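Local coordinates for protein Endonuclease/exonuclease/phosphatase (Beutenbergia cavernae DSM 12333, PDB 4RUW) that is a member of the endonuclease/exonuclease/phosphatase family that joins a DNase I-like domain to an Ig-like domain and carries a bound zinc ion, at residues A[252-264]-A[338-352]. Residues are numbered along the deposited sequence; the frame is centred on the assembly and turned at random.
Sequences NLMQSWIAEDHLA and RTVLAGEDGLDGWAQ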
# COMPACT_ATOMS: atom_id res chain seq x y z
N ASN A 252 -6.82 0.32 -12.45
CA ASN A 252 -7.99 -0.43 -11.98
C ASN A 252 -7.71 -1.94 -11.98
O ASN A 252 -8.07 -2.65 -11.04
CB ASN A 252 -9.24 -0.13 -12.80
CG ASN A 252 -9.86 1.20 -12.43
OD1 ASN A 252 -9.37 2.25 -12.82
ND2 ASN A 252 -10.93 1.16 -11.64
N LEU A 253 -7.08 -2.42 -13.04
CA LEU A 253 -6.73 -3.82 -13.14
C LEU A 253 -5.80 -4.24 -11.98
O LEU A 253 -6.07 -5.21 -11.27
CB LEU A 253 -6.07 -4.10 -14.49
CG LEU A 253 -5.63 -5.53 -14.75
CD1 LEU A 253 -6.82 -6.48 -14.76
CD2 LEU A 253 -4.86 -5.61 -16.06
N MSE A 254 -4.73 -3.49 -11.77
CA MSE A 254 -3.79 -3.83 -10.71
C MSE A 254 -4.45 -3.81 -9.34
O MSE A 254 -4.19 -4.68 -8.50
CB MSE A 254 -2.57 -2.92 -10.77
CG MSE A 254 -1.59 -3.31 -11.89
SE MSE A 254 0.10 -2.35 -11.89
CE MSE A 254 -0.41 -0.86 -13.04
N GLN A 255 -5.30 -2.81 -9.09
CA GLN A 255 -5.97 -2.76 -7.79
C GLN A 255 -6.92 -3.94 -7.60
O GLN A 255 -7.07 -4.44 -6.48
CB GLN A 255 -6.70 -1.42 -7.61
CG GLN A 255 -5.75 -0.22 -7.60
CD GLN A 255 -5.03 -0.01 -6.28
OE1 GLN A 255 -5.46 -0.51 -5.24
NE2 GLN A 255 -3.95 0.77 -6.31
N SER A 256 -7.55 -4.42 -8.67
CA SER A 256 -8.40 -5.59 -8.56
C SER A 256 -7.58 -6.81 -8.14
O SER A 256 -8.05 -7.62 -7.34
CB SER A 256 -9.18 -5.86 -9.85
OG SER A 256 -8.39 -6.46 -10.87
N TRP A 257 -6.36 -6.94 -8.64
CA TRP A 257 -5.50 -8.06 -8.25
C TRP A 257 -5.16 -8.00 -6.77
O TRP A 257 -5.13 -9.02 -6.08
CB TRP A 257 -4.19 -8.04 -9.03
CG TRP A 257 -4.29 -8.22 -10.50
CD1 TRP A 257 -5.37 -8.64 -11.21
CD2 TRP A 257 -3.25 -7.98 -11.44
NE1 TRP A 257 -5.05 -8.68 -12.56
CE2 TRP A 257 -3.76 -8.28 -12.72
CE3 TRP A 257 -1.92 -7.55 -11.33
CZ2 TRP A 257 -2.99 -8.16 -13.87
CZ3 TRP A 257 -1.16 -7.44 -12.48
CH2 TRP A 257 -1.69 -7.73 -13.73
N ILE A 258 -4.86 -6.81 -6.28
CA ILE A 258 -4.51 -6.65 -4.87
C ILE A 258 -5.70 -7.03 -3.99
O ILE A 258 -5.56 -7.76 -3.00
CB ILE A 258 -4.03 -5.21 -4.56
CG1 ILE A 258 -2.80 -4.85 -5.40
CG2 ILE A 258 -3.73 -5.06 -3.10
CD1 ILE A 258 -2.43 -3.37 -5.36
N ALA A 259 -6.88 -6.54 -4.35
CA ALA A 259 -8.08 -6.84 -3.58
C ALA A 259 -8.39 -8.34 -3.61
O ALA A 259 -8.77 -8.91 -2.59
CB ALA A 259 -9.25 -6.03 -4.10
N GLU A 260 -8.24 -9.04 -4.84
CA GLU A 260 -8.47 -10.49 -5.00
C GLU A 260 -7.59 -11.29 -4.07
O GLU A 260 -7.95 -12.39 -3.64
CB GLU A 260 -8.13 -10.96 -6.42
CG GLU A 260 -8.99 -10.48 -7.56
CD GLU A 260 -8.48 -10.98 -8.90
OE1 GLU A 260 -7.37 -11.53 -8.96
OE2 GLU A 260 -9.20 -10.84 -9.91
N ASP A 261 -6.40 -10.70 -3.73
CA ASP A 261 -5.45 -11.38 -2.87
C ASP A 261 -5.64 -11.09 -1.38
O ASP A 261 -4.76 -11.38 -0.56
CB ASP A 261 -4.03 -11.07 -3.31
CG ASP A 261 -3.57 -12.01 -4.40
OD1 ASP A 261 -4.40 -12.80 -4.90
OD2 ASP A 261 -2.38 -11.96 -4.76
N HIS A 262 -6.81 -10.53 -1.04
CA HIS A 262 -7.25 -10.36 0.34
C HIS A 262 -6.50 -9.25 1.05
O HIS A 262 -6.42 -9.25 2.27
CB HIS A 262 -7.14 -11.65 1.16
CG HIS A 262 -7.65 -12.86 0.44
ND1 HIS A 262 -9.00 -13.07 0.22
CD2 HIS A 262 -7.01 -13.90 -0.12
CE1 HIS A 262 -9.16 -14.20 -0.44
NE2 HIS A 262 -7.96 -14.73 -0.66
N LEU A 263 -5.97 -8.30 0.30
CA LEU A 263 -5.27 -7.17 0.90
C LEU A 263 -6.18 -5.95 0.91
O LEU A 263 -6.84 -5.67 -0.09
CB LEU A 263 -3.98 -6.87 0.14
CG LEU A 263 -2.87 -7.90 0.33
CD1 LEU A 263 -1.75 -7.71 -0.66
CD2 LEU A 263 -2.32 -7.78 1.75
N ALA A 264 -6.20 -5.23 2.03
CA ALA A 264 -7.01 -4.03 2.18
C ALA A 264 -6.10 -2.81 2.15
O ALA A 264 -5.06 -2.79 2.81
CB ALA A 264 -7.78 -4.07 3.48
N ARG A 338 -13.11 -13.41 1.88
CA ARG A 338 -13.46 -13.52 0.47
C ARG A 338 -13.62 -12.15 -0.16
O ARG A 338 -14.18 -11.23 0.43
CB ARG A 338 -14.75 -14.34 0.30
CG ARG A 338 -15.12 -14.57 -1.17
CD ARG A 338 -16.14 -15.70 -1.32
NE ARG A 338 -15.58 -16.97 -0.88
CZ ARG A 338 -14.95 -17.83 -1.68
NH1 ARG A 338 -14.48 -18.96 -1.19
NH2 ARG A 338 -14.81 -17.55 -2.97
N THR A 339 -13.13 -12.04 -1.39
CA THR A 339 -13.32 -10.85 -2.21
C THR A 339 -14.20 -11.20 -3.40
O THR A 339 -13.99 -12.22 -4.06
CB THR A 339 -11.98 -10.35 -2.75
OG1 THR A 339 -11.15 -9.98 -1.65
CG2 THR A 339 -12.17 -9.15 -3.67
N VAL A 340 -15.19 -10.36 -3.65
CA VAL A 340 -15.95 -10.45 -4.89
C VAL A 340 -15.79 -9.10 -5.60
O VAL A 340 -16.11 -8.05 -5.05
CB VAL A 340 -17.44 -10.78 -4.64
CG1 VAL A 340 -18.17 -10.89 -5.97
CG2 VAL A 340 -17.56 -12.08 -3.85
N LEU A 341 -15.24 -9.14 -6.81
CA LEU A 341 -15.04 -7.93 -7.59
C LEU A 341 -16.35 -7.45 -8.17
O LEU A 341 -17.27 -8.24 -8.39
CB LEU A 341 -14.03 -8.17 -8.71
CG LEU A 341 -12.63 -8.61 -8.28
CD1 LEU A 341 -11.78 -8.89 -9.50
CD2 LEU A 341 -11.99 -7.53 -7.42
N ALA A 342 -16.43 -6.14 -8.43
CA ALA A 342 -17.64 -5.52 -8.94
C ALA A 342 -17.45 -5.01 -10.36
O ALA A 342 -16.36 -4.59 -10.74
CB ALA A 342 -18.07 -4.38 -8.03
N GLY A 343 -18.53 -5.02 -11.13
CA GLY A 343 -18.50 -4.55 -12.51
C GLY A 343 -18.38 -5.70 -13.49
O GLY A 343 -17.97 -6.79 -13.13
N GLU A 344 -18.73 -5.45 -14.73
CA GLU A 344 -18.76 -6.51 -15.73
C GLU A 344 -17.45 -7.24 -15.91
O GLU A 344 -17.44 -8.41 -16.11
CB GLU A 344 -19.28 -5.98 -17.06
CG GLU A 344 -18.56 -4.80 -17.65
CD GLU A 344 -19.28 -4.23 -18.88
OE1 GLU A 344 -20.21 -4.86 -19.36
OE2 GLU A 344 -18.89 -3.16 -19.35
N ASP A 345 -16.36 -6.51 -15.79
CA ASP A 345 -15.04 -7.11 -15.92
C ASP A 345 -14.27 -7.05 -14.60
O ASP A 345 -13.06 -7.24 -14.59
CB ASP A 345 -14.25 -6.41 -17.02
CG ASP A 345 -14.88 -6.57 -18.38
OD1 ASP A 345 -15.35 -7.69 -18.69
OD2 ASP A 345 -14.92 -5.58 -19.13
N GLY A 346 -14.97 -6.79 -13.50
CA GLY A 346 -14.35 -6.79 -12.19
C GLY A 346 -13.43 -5.62 -11.94
O GLY A 346 -12.54 -5.71 -11.09
N LEU A 347 -13.65 -4.51 -12.65
CA LEU A 347 -12.76 -3.36 -12.61
C LEU A 347 -13.36 -2.13 -11.93
O LEU A 347 -12.74 -1.07 -11.92
CB LEU A 347 -12.31 -2.97 -14.02
CG LEU A 347 -11.53 -4.05 -14.75
CD1 LEU A 347 -11.21 -3.60 -16.17
CD2 LEU A 347 -10.25 -4.36 -14.00
N ASP A 348 -14.54 -2.26 -11.35
CA ASP A 348 -15.24 -1.10 -10.83
C ASP A 348 -15.21 -0.99 -9.31
O ASP A 348 -15.78 -0.06 -8.73
CB ASP A 348 -16.67 -1.07 -11.34
CG ASP A 348 -16.72 -0.89 -12.83
OD1 ASP A 348 -16.34 0.21 -13.28
OD2 ASP A 348 -17.11 -1.83 -13.54
N GLY A 349 -14.54 -1.94 -8.66
CA GLY A 349 -14.47 -1.98 -7.22
C GLY A 349 -14.60 -3.40 -6.71
O GLY A 349 -14.36 -4.36 -7.44
N TRP A 350 -14.99 -3.54 -5.45
CA TRP A 350 -15.01 -4.85 -4.83
C TRP A 350 -15.72 -4.82 -3.48
O TRP A 350 -15.98 -3.75 -2.91
CB TRP A 350 -13.58 -5.36 -4.60
CG TRP A 350 -12.71 -4.39 -3.85
CD1 TRP A 350 -12.70 -4.17 -2.50
CD2 TRP A 350 -11.75 -3.49 -4.41
NE1 TRP A 350 -11.78 -3.20 -2.19
CE2 TRP A 350 -11.19 -2.76 -3.35
CE3 TRP A 350 -11.31 -3.24 -5.72
CZ2 TRP A 350 -10.20 -1.79 -3.54
CZ3 TRP A 350 -10.33 -2.27 -5.91
CH2 TRP A 350 -9.79 -1.56 -4.83
N ALA A 351 -16.01 -6.02 -3.00
CA ALA A 351 -16.46 -6.24 -1.64
C ALA A 351 -15.54 -7.28 -1.01
O ALA A 351 -15.27 -8.32 -1.61
CB ALA A 351 -17.89 -6.74 -1.63
N GLN A 352 -15.05 -6.99 0.19
CA GLN A 352 -14.23 -7.92 0.95
C GLN A 352 -14.95 -8.28 2.24
O GLN A 352 -15.27 -7.40 3.05
CB GLN A 352 -12.86 -7.32 1.28
CG GLN A 352 -11.98 -7.08 0.06
CD GLN A 352 -10.64 -6.48 0.43
OE1 GLN A 352 -10.55 -5.65 1.34
NE2 GLN A 352 -9.59 -6.89 -0.27
O HOH W 1 -10.36 -1.69 -9.62
O HOH W 2 -10.68 -11.03 0.89
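The W350 indole takes the methyl of A259 on one face: CB of A259 sits 3.8 Å from the centroid of the five-membered ring, 19° off its normal, a CH-pi contact. Further out, CZ3 of W350 meets CB of Q255 at 4.1 Å. With CB of W350 directed toward the helix, a chi1 of 53° lays the ring's face against A259 CB. The other flat group, the H262 imidazole, has E260 O over the centre of one face and a water in plane at its edge; that water links H262 ND1 to T339 OG1. This is interdomain packing: helix 251-260 of the DNase I-like domain lies on the 334-342/349-356 hairpin of the Ig-like domain. The axis of 252-260 runs nearly parallel to that of 349-352. At the helix's C-terminal end, A259 O accepts three bonds: from H262 N, from T339 OG1 above the carbonyl plane, and from Q352 NE2 on a lone pair. The extended Q352 side chain spends the same NE2 on L263 O (3.0 Å), nearly straight at 168°, and both acceptors lie in its amide plane, which fixes the amide's rotation. The L341 and E260 side chains cross at about a right angle, CD1 of L341 coming nearest to OE2 of E260 at 3.3 Å, and L347 CD2 rests on L253 CA (3.7 Å). N252 ND2 donates a bent hydrogen bond to L347 O (2.9 Å), tilted from its amide plane, and N252 OD1 accepts one from D242 N.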